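Local coordinates for modulator protein RSBR (Bacillus subtilis, PDB 2BNL) that regulates sigma-B activity in the environmental stress response as a component of the stressosome, stimulating the RsbT kinase toward RsbS in vitro, represented here by its N-terminal globin-like domain, at residues Q9-N14 / R118-I123; Q20-T25 / E48-L53. One frame throughout, in Å; residues are numbered along the deposited sequence.

F120 of interaction 1 packs against Y49 and L53 of interaction 2, so the two contacts are neighbouring instances of apolar side chains bridging the helices of a domain without strands. Interaction 1 joins the first helix to the last, far apart in sequence, and interaction 2, nested within the loop that this closure makes, joins helix 15-30 to helix 39-54. Their centres lie about 11 Å apart, and they merge through helix 109-135: F120 CE1 rests 3.6 Å from L53 CD1, and F120 CD1 packs 3.3 Å from Y49 OH. I123 CD1 adds a contact of 3.7 Å with L53 CD2. Both therefore belong to one continuous interior of the globin-like domain.

Interaction 1 (Q9-N14 / R118-I123); sequences QFIAEN and RFFSPI
I11 reaches from helix 5-13 to F119 and F120 of helix 109-135, across an interval wide enough that the nearest backbones, at I11 and F119, stand 11.1 Å apart between their CA atoms. V7, a turn earlier, also packs on both F119 and F120. Next along the helix, Q9 stays on its outer side, where Q9 NE2 donates to E13 OE2 at 3.0 Å. F10 is buried against L95, K98 and M99 of helix 81-100. I11 itself spans the interval with its longer branch: CG1 sits beside the backbone N (chi1 -60°), which leaves it anti to the carbonyl carbon, and the chain then extends, carrying CD1 to 3.5 Å from F119 CE2 and 4.0 Å from F120 CZ. The methyl meets both rings obliquely, while F119 CD2 lies over one face of the F120 ring. At the helix end the N14 amide folds back: N14 ND2 gives a 2.8 Å hydrogen bond to F10 O and sits over the centre of the F10 ring. The chemistry between the segments is wholly apolar, with one methyl against two rings, so the first and last helices are joined here by shape and burial, without directional bonds.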
ATOM      1  N   GLN A   9      -2.904  18.862  -9.729  1.00 32.12           N
ATOM      2  CA  GLN A   9      -3.611  19.570 -10.779  1.00 33.48           C
ATOM      3  C   GLN A   9      -4.477  18.707 -11.683  1.00 31.07           C
ATOM      4  O   GLN A   9      -5.561  19.072 -12.029  1.00 29.87           O
ATOM      5  CB  GLN A   9      -2.636  20.384 -11.575  1.00 35.48           C
ATOM      6  CG  GLN A   9      -3.075  20.624 -12.990  1.00 45.24           C
ATOM      7  CD  GLN A   9      -2.069  21.423 -13.861  1.00 52.34           C
ATOM      8  OE1 GLN A   9      -0.841  21.100 -14.004  1.00 60.81           O
ATOM      9  NE2 GLN A   9      -2.597  22.442 -14.435  1.00 48.77           N
ATOM     10  N   PHE A  10      -4.011  17.503 -11.993  1.00 32.19           N
ATOM     11  CA  PHE A  10      -4.786  16.636 -12.785  1.00 31.58           C
ATOM     12  C   PHE A  10      -6.003  16.175 -12.026  1.00 30.26           C
ATOM     13  O   PHE A  10      -7.093  16.148 -12.557  1.00 32.34           O
ATOM     14  CB  PHE A  10      -3.923  15.447 -13.300  1.00 32.74           C
ATOM     15  CG  PHE A  10      -4.659  14.577 -14.238  1.00 32.06           C
ATOM     16  CD1 PHE A  10      -4.552  14.768 -15.611  1.00 36.33           C
ATOM     17  CD2 PHE A  10      -5.514  13.600 -13.769  1.00 35.87           C
ATOM     18  CE1 PHE A  10      -5.283  13.937 -16.475  1.00 40.07           C
ATOM     19  CE2 PHE A  10      -6.255  12.794 -14.634  1.00 38.82           C
ATOM     20  CZ  PHE A  10      -6.139  12.951 -15.974  1.00 35.21           C
ATOM     21  N   ILE A  11      -5.863  15.851 -10.757  1.00 32.61           N
ATOM     22  CA  ILE A  11      -7.022  15.494  -9.943  1.00 31.00           C
ATOM     23  C   ILE A  11      -7.977  16.637  -9.869  1.00 30.29           C
ATOM     24  O   ILE A  11      -9.177  16.399 -10.101  1.00 28.99           O
ATOM     25  CB  ILE A  11      -6.642  15.002  -8.531  1.00 30.62           C
ATOM     26  CG1 ILE A  11      -5.746  13.752  -8.661  1.00 33.67           C
ATOM     27  CG2 ILE A  11      -7.907  14.809  -7.586  1.00 30.63           C
ATOM     28  CD1 ILE A  11      -4.924  13.531  -7.333  1.00 32.15           C
ATOM     29  N   ALA A  12      -7.496  17.879  -9.563  1.00 28.16           N
ATOM     30  CA  ALA A  12      -8.361  19.044  -9.468  1.00 28.51           C
ATOM     31  C   ALA A  12      -9.172  19.277 -10.764  1.00 30.19           C
ATOM     32  O   ALA A  12     -10.334  19.632 -10.659  1.00 30.14           O
ATOM     33  CB  ALA A  12      -7.601  20.283  -9.111  1.00 29.76           C
ATOM     34  N   GLU A  13      -8.567  19.042 -11.947  1.00 30.86           N
ATOM     35  CA  GLU A  13      -9.183  19.301 -13.229  1.00 32.28           C
ATOM     36  C   GLU A  13     -10.070  18.179 -13.748  1.00 32.97           C
ATOM     37  O   GLU A  13     -10.750  18.393 -14.682  1.00 30.45           O
ATOM     38  CB  GLU A  13      -8.118  19.614 -14.292  1.00 34.96           C
ATOM     39  CG  GLU A  13      -7.508  20.909 -13.987  1.00 38.83           C
ATOM     40  CD  GLU A  13      -6.193  21.162 -14.679  1.00 48.69           C
ATOM     41  OE1 GLU A  13      -5.689  20.252 -15.413  1.00 49.75           O
ATOM     42  OE2 GLU A  13      -5.633  22.282 -14.402  1.00 48.18           O
ATOM     43  N   ASN A  14     -10.096  17.044 -13.064  1.00 32.17           N
ATOM     44  CA  ASN A  14     -10.771  15.826 -13.568  1.00 33.57           C
ATOM     45  C   ASN A  14     -11.589  15.176 -12.492  1.00 33.37           C
ATOM     46  O   ASN A  14     -11.653  13.959 -12.418  1.00 31.13           O
ATOM     47  CB  ASN A  14      -9.700  14.884 -14.108  1.00 33.46           C
ATOM     48  CG  ASN A  14      -9.004  15.480 -15.389  1.00 32.55           C
ATOM     49  OD1 ASN A  14      -9.597  15.460 -16.473  1.00 39.96           O
ATOM     50  ND2 ASN A  14      -7.756  15.997 -15.248  1.00 30.75           N
ATOM     51  N   ARG A 118       4.472   9.253  -5.021  1.00 29.87           N
ATOM     52  CA  ARG A 118       4.877  10.293  -4.075  1.00 33.94           C
ATOM     53  C   ARG A 118       3.675  10.993  -3.393  1.00 32.24           C
ATOM     54  O   ARG A 118       3.680  11.327  -2.210  1.00 31.99           O
ATOM     55  CB  ARG A 118       5.680  11.288  -4.799  1.00 34.70           C
ATOM     56  CG  ARG A 118       6.686  11.859  -3.980  1.00 45.81           C
ATOM     57  CD  ARG A 118       7.303  13.099  -4.591  1.00 54.85           C
ATOM     58  NE  ARG A 118       7.694  13.950  -3.434  1.00 61.18           N
ATOM     59  CZ  ARG A 118       6.994  14.965  -2.926  1.00 59.43           C
ATOM     60  NH1 ARG A 118       5.886  15.369  -3.473  1.00 50.01           N
ATOM     61  NH2 ARG A 118       7.457  15.606  -1.856  1.00 65.29           N
ATOM     62  N   PHE A 119       2.682  11.300  -4.197  1.00 31.33           N
ATOM     63  CA  PHE A 119       1.455  11.946  -3.707  1.00 29.87           C
ATOM     64  C   PHE A 119       0.566  11.024  -2.868  1.00 29.95           C
ATOM     65  O   PHE A 119       0.136  11.384  -1.788  1.00 30.84           O
ATOM     66  CB  PHE A 119       0.739  12.559  -4.872  1.00 29.41           C
ATOM     67  CG  PHE A 119      -0.523  13.229  -4.521  1.00 31.05           C
ATOM     68  CD1 PHE A 119      -0.522  14.372  -3.792  1.00 41.04           C
ATOM     69  CD2 PHE A 119      -1.753  12.601  -4.800  1.00 31.39           C
ATOM     70  CE1 PHE A 119      -1.772  15.033  -3.449  1.00 41.29           C
ATOM     71  CE2 PHE A 119      -2.934  13.173  -4.429  1.00 36.44           C
ATOM     72  CZ  PHE A 119      -2.968  14.410  -3.787  1.00 34.87           C
ATOM     73  N   PHE A 120       0.265   9.822  -3.381  1.00 30.14           N
ATOM     74  CA  PHE A 120      -0.710   8.937  -2.804  1.00 29.53           C
ATOM     75  C   PHE A 120      -0.196   8.089  -1.665  1.00 30.37           C
ATOM     76  O   PHE A 120      -0.939   7.831  -0.730  1.00 30.78           O
ATOM     77  CB  PHE A 120      -1.186   7.971  -3.925  1.00 31.06           C
ATOM     78  CG  PHE A 120      -2.255   8.550  -4.775  1.00 31.57           C
ATOM     79  CD1 PHE A 120      -3.577   8.548  -4.359  1.00 29.23           C
ATOM     80  CD2 PHE A 120      -1.952   9.211  -5.980  1.00 31.22           C
ATOM     81  CE1 PHE A 120      -4.590   9.077  -5.243  1.00 29.98           C
ATOM     82  CE2 PHE A 120      -3.012   9.737  -6.778  1.00 34.50           C
ATOM     83  CZ  PHE A 120      -4.282   9.683  -6.372  1.00 34.10           C
ATOM     84  N   SER A 121       1.075   7.645  -1.744  1.00 30.11           N
ATOM     85  CA  SER A 121       1.599   6.663  -0.790  1.00 31.61           C
ATOM     86  C   SER A 121       1.407   7.098   0.700  1.00 30.59           C
ATOM     87  O   SER A 121       0.771   6.411   1.439  1.00 30.20           O
ATOM     88  CB  SER A 121       3.111   6.288  -1.045  1.00 30.86           C
ATOM     89  OG  SER A 121       3.428   5.178  -0.253  1.00 32.31           O
ATOM     90  N   PRO A 122       1.856   8.300   1.074  1.00 29.33           N
ATOM     91  CA  PRO A 122       1.617   8.735   2.499  1.00 29.77           C
ATOM     92  C   PRO A 122       0.127   8.912   2.943  1.00 29.44           C
ATOM     93  O   PRO A 122      -0.234   8.714   4.098  1.00 30.03           O
ATOM     94  CB  PRO A 122       2.398  10.061   2.581  1.00 29.55           C
ATOM     95  CG  PRO A 122       2.554  10.558   1.179  1.00 33.84           C
ATOM     96  CD  PRO A 122       2.527   9.333   0.253  1.00 30.66           C
ATOM     97  N   ILE A 123      -0.713   9.316   2.000  1.00 29.00           N
ATOM     98  CA  ILE A 123      -2.160   9.371   2.241  1.00 29.63           C
ATOM     99  C   ILE A 123      -2.728   8.008   2.501  1.00 26.92           C
ATOM    100  O   ILE A 123      -3.373   7.741   3.519  1.00 27.14           O
ATOM    101  CB  ILE A 123      -2.894   9.974   1.051  1.00 28.42           C
ATOM    102  CG1 ILE A 123      -2.432  11.371   0.788  1.00 30.56           C
ATOM    103  CG2 ILE A 123      -4.383   9.908   1.234  1.00 32.76           C
ATOM    104  CD1 ILE A 123      -2.877  12.047  -0.629  1.00 29.29           C
TER

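Interaction 2 (Q20-T25 / E48-L53); sequences QLWTDT and EYIDIL
W22 is the centrepiece of this contact: its indole projects from helix 15-30 and meets Y49, I50 and L53 of helix 39-54 with the six-membered ring. A chi1 of -66° places CG next to the backbone N and away from the carbonyl carbon, sending the indole across the interval between helix axes that are 11.5 Å apart in these short segments. I50, second in buried surface, comes in at the rim of the indole, near its plane, where I50 CG1 touches W22 CZ3 at 3.5 Å. Y49 takes a different approach, crossing the tryptophan at about a right angle and turning an edge to its face. The result is an offset edge-to-face pair, with the planes at 72° and the ring centroids 5.6 Å apart; Y49 CD2 comes within 3.9 Å of W22 CZ3. L53, one turn after Y49, meets the far end of the indole obliquely, L53 CD1 lying 3.6 Å from W22 CH2, and its other methyl, CD2, lies over a face of the tyrosine ring.

Segments 20-25 and 48-53 run at 132° to each other, closer to antiparallel than parallel. Helices 15-30 and 39-54 thus pack across the core, where F91 of helix 81-100 stacks on W22 and forms an edge-to-face pair with Y49, and N124 OD1 of helix 109-135 is hydrogen-bonded to Y49 OH. This all-helical arrangement is consistent with the globin clan to which the domain, described as a nonheme globin, belongs.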
ATOM      1  N   GLN A  20     -16.268   8.995 -10.934  1.00 33.84           N
ATOM      2  CA  GLN A  20     -16.947   7.903 -11.664  1.00 37.38           C
ATOM      3  C   GLN A  20     -16.031   6.690 -11.789  1.00 36.22           C
ATOM      4  O   GLN A  20     -16.436   5.577 -11.575  1.00 36.97           O
ATOM      5  CB  GLN A  20     -17.405   8.451 -13.042  1.00 37.00           C
ATOM      6  CG  GLN A  20     -17.977   7.362 -14.029  1.00 46.12           C
ATOM      7  CD  GLN A  20     -19.252   6.654 -13.511  1.00 57.47           C
ATOM      8  OE1 GLN A  20     -19.797   7.014 -12.423  1.00 59.42           O
ATOM      9  NE2 GLN A  20     -19.750   5.604 -14.305  1.00 61.49           N
ATOM     10  N   LEU A  21     -14.780   6.919 -12.156  1.00 35.14           N
ATOM     11  CA  LEU A  21     -13.818   5.852 -12.289  1.00 35.68           C
ATOM     12  C   LEU A  21     -13.635   5.027 -10.975  1.00 33.30           C
ATOM     13  O   LEU A  21     -13.625   3.817 -10.991  1.00 32.04           O
ATOM     14  CB  LEU A  21     -12.484   6.483 -12.697  1.00 34.91           C
ATOM     15  CG  LEU A  21     -11.371   5.558 -13.063  1.00 40.56           C
ATOM     16  CD1 LEU A  21     -11.670   4.896 -14.451  1.00 44.02           C
ATOM     17  CD2 LEU A  21     -10.050   6.318 -13.141  1.00 45.50           C
ATOM     18  N   TRP A  22     -13.425   5.738  -9.889  1.00 31.94           N
ATOM     19  CA  TRP A  22     -13.246   5.159  -8.588  1.00 30.17           C
ATOM     20  C   TRP A  22     -14.498   4.522  -8.028  1.00 31.17           C
ATOM     21  O   TRP A  22     -14.408   3.499  -7.403  1.00 29.77           O
ATOM     22  CB  TRP A  22     -12.592   6.185  -7.639  1.00 30.39           C
ATOM     23  CG  TRP A  22     -11.244   6.486  -8.083  1.00 27.36           C
ATOM     24  CD1 TRP A  22     -10.515   5.806  -8.981  1.00 30.43           C
ATOM     25  CD2 TRP A  22     -10.451   7.631  -7.711  1.00 32.73           C
ATOM     26  NE1 TRP A  22      -9.290   6.413  -9.144  1.00 30.87           N
ATOM     27  CE2 TRP A  22      -9.230   7.518  -8.358  1.00 32.32           C
ATOM     28  CE3 TRP A  22     -10.676   8.732  -6.877  1.00 32.34           C
ATOM     29  CZ2 TRP A  22      -8.211   8.472  -8.221  1.00 36.20           C
ATOM     30  CZ3 TRP A  22      -9.658   9.660  -6.750  1.00 35.85           C
ATOM     31  CH2 TRP A  22      -8.464   9.507  -7.414  1.00 33.59           C
ATOM     32  N   THR A  23     -15.671   5.112  -8.297  1.00 32.41           N
ATOM     33  CA  THR A  23     -16.925   4.514  -7.905  1.00 32.42           C
ATOM     34  C   THR A  23     -17.089   3.174  -8.622  1.00 32.05           C
ATOM     35  O   THR A  23     -17.460   2.178  -8.041  1.00 32.62           O
ATOM     36  CB  THR A  23     -18.117   5.514  -8.164  1.00 33.10           C
ATOM     37  OG1 THR A  23     -17.925   6.667  -7.336  1.00 33.03           O
ATOM     38  CG2 THR A  23     -19.431   4.819  -7.715  1.00 35.38           C
ATOM     39  N   ASP A  24     -16.806   3.154  -9.902  1.00 32.21           N
ATOM     40  CA  ASP A  24     -16.868   1.927 -10.692  1.00 33.26           C
ATOM     41  C   ASP A  24     -15.902   0.889 -10.251  1.00 32.03           C
ATOM     42  O   ASP A  24     -16.208  -0.298 -10.277  1.00 29.95           O
ATOM     43  CB  ASP A  24     -16.675   2.208 -12.202  1.00 34.03           C
ATOM     44  CG  ASP A  24     -17.834   2.993 -12.809  1.00 36.75           C
ATOM     45  OD1 ASP A  24     -18.942   3.149 -12.187  1.00 42.91           O
ATOM     46  OD2 ASP A  24     -17.603   3.545 -13.895  1.00 42.24           O
ATOM     47  N   THR A  25     -14.709   1.294  -9.830  1.00 30.92           N
ATOM     48  CA  THR A  25     -13.716   0.338  -9.281  1.00 30.90           C
ATOM     49  C   THR A  25     -14.252  -0.308  -8.022  1.00 30.57           C
ATOM     50  O   THR A  25     -14.189  -1.502  -7.911  1.00 29.26           O
ATOM     51  CB  THR A  25     -12.410   1.111  -9.000  1.00 32.72           C
ATOM     52  OG1 THR A  25     -11.938   1.668 -10.215  1.00 35.35           O
ATOM     53  CG2 THR A  25     -11.353   0.258  -8.344  1.00 33.19           C
ATOM     54  N   GLU A  48     -15.348  11.258  -0.622  1.00 31.76           N
ATOM     55  CA  GLU A  48     -14.626  11.519   0.666  1.00 33.53           C
ATOM     56  C   GLU A  48     -13.149  11.359   0.381  1.00 32.67           C
ATOM     57  O   GLU A  48     -12.316  12.079   0.896  1.00 31.31           O
ATOM     58  CB  GLU A  48     -14.928  10.484   1.729  1.00 36.39           C
ATOM     59  CG  GLU A  48     -15.914  10.810   2.851  1.00 46.37           C
ATOM     60  CD  GLU A  48     -16.022   9.681   3.929  1.00 48.97           C
ATOM     61  OE1 GLU A  48     -15.571   9.964   5.091  1.00 47.20           O
ATOM     62  OE2 GLU A  48     -16.578   8.535   3.623  1.00 55.37           O
ATOM     63  N   TYR A  49     -12.788  10.353  -0.388  1.00 28.46           N
ATOM     64  CA  TYR A  49     -11.320  10.175  -0.773  1.00 30.01           C
ATOM     65  C   TYR A  49     -10.739  11.282  -1.623  1.00 31.26           C
ATOM     66  O   TYR A  49      -9.656  11.812  -1.337  1.00 28.49           O
ATOM     67  CB  TYR A  49     -11.174   8.895  -1.532  1.00 31.27           C
ATOM     68  CG  TYR A  49      -9.783   8.479  -1.806  1.00 30.49           C
ATOM     69  CD1 TYR A  49      -8.924   8.104  -0.775  1.00 30.16           C
ATOM     70  CD2 TYR A  49      -9.314   8.409  -3.080  1.00 30.12           C
ATOM     71  CE1 TYR A  49      -7.627   7.650  -1.017  1.00 28.54           C
ATOM     72  CE2 TYR A  49      -7.976   7.963  -3.327  1.00 32.08           C
ATOM     73  CZ  TYR A  49      -7.159   7.581  -2.280  1.00 30.98           C
ATOM     74  OH  TYR A  49      -5.911   7.093  -2.573  1.00 30.69           O
ATOM     75  N   ILE A  50     -11.471  11.673  -2.675  1.00 31.45           N
ATOM     76  CA  ILE A  50     -11.010  12.801  -3.464  1.00 33.97           C
ATOM     77  C   ILE A  50     -10.815  14.095  -2.579  1.00 30.96           C
ATOM     78  O   ILE A  50      -9.879  14.851  -2.810  1.00 31.06           O
ATOM     79  CB  ILE A  50     -11.946  13.136  -4.688  1.00 34.46           C
ATOM     80  CG1 ILE A  50     -12.010  11.983  -5.672  1.00 42.85           C
ATOM     81  CG2 ILE A  50     -11.360  14.238  -5.676  1.00 41.64           C
ATOM     82  CD1 ILE A  50     -13.313  11.911  -6.719  1.00 45.56           C
ATOM     83  N   ASP A  51     -11.739  14.345  -1.675  1.00 30.84           N
ATOM     84  CA  ASP A  51     -11.700  15.505  -0.782  1.00 33.62           C
ATOM     85  C   ASP A  51     -10.428  15.449   0.093  1.00 32.64           C
ATOM     86  O   ASP A  51      -9.815  16.463   0.282  1.00 32.65           O
ATOM     87  CB  ASP A  51     -12.886  15.552   0.156  1.00 31.94           C
ATOM     88  CG  ASP A  51     -14.158  16.080  -0.499  1.00 37.13           C
ATOM     89  OD1 ASP A  51     -14.158  16.408  -1.691  1.00 36.90           O
ATOM     90  OD2 ASP A  51     -15.143  16.149   0.246  1.00 40.60           O
ATOM     91  N   ILE A  52     -10.053  14.260   0.539  1.00 31.81           N
ATOM     92  CA  ILE A  52      -8.726  14.005   1.172  1.00 30.26           C
ATOM     93  C   ILE A  52      -7.539  14.375   0.294  1.00 29.60           C
ATOM     94  O   ILE A  52      -6.637  15.112   0.733  1.00 28.61           O
ATOM     95  CB  ILE A  52      -8.581  12.582   1.728  1.00 30.63           C
ATOM     96  CG1 ILE A  52      -9.543  12.366   2.915  1.00 31.14           C
ATOM     97  CG2 ILE A  52      -7.137  12.261   2.051  1.00 27.66           C
ATOM     98  CD1 ILE A  52      -9.994  10.909   3.126  1.00 30.31           C
ATOM     99  N   LEU A  53      -7.599  13.969  -0.952  1.00 29.44           N
ATOM    100  CA  LEU A  53      -6.537  14.231  -1.872  1.00 29.09           C
ATOM    101  C   LEU A  53      -6.384  15.719  -2.055  1.00 29.24           C
ATOM    102  O   LEU A  53      -5.256  16.222  -2.047  1.00 29.45           O
ATOM    103  CB  LEU A  53      -6.791  13.513  -3.209  1.00 30.53           C
ATOM    104  CG  LEU A  53      -6.930  12.019  -3.213  1.00 28.01           C
ATOM    105  CD1 LEU A  53      -7.196  11.546  -4.667  1.00 30.71           C
ATOM    106  CD2 LEU A  53      -5.869  11.254  -2.594  1.00 28.54           C
TER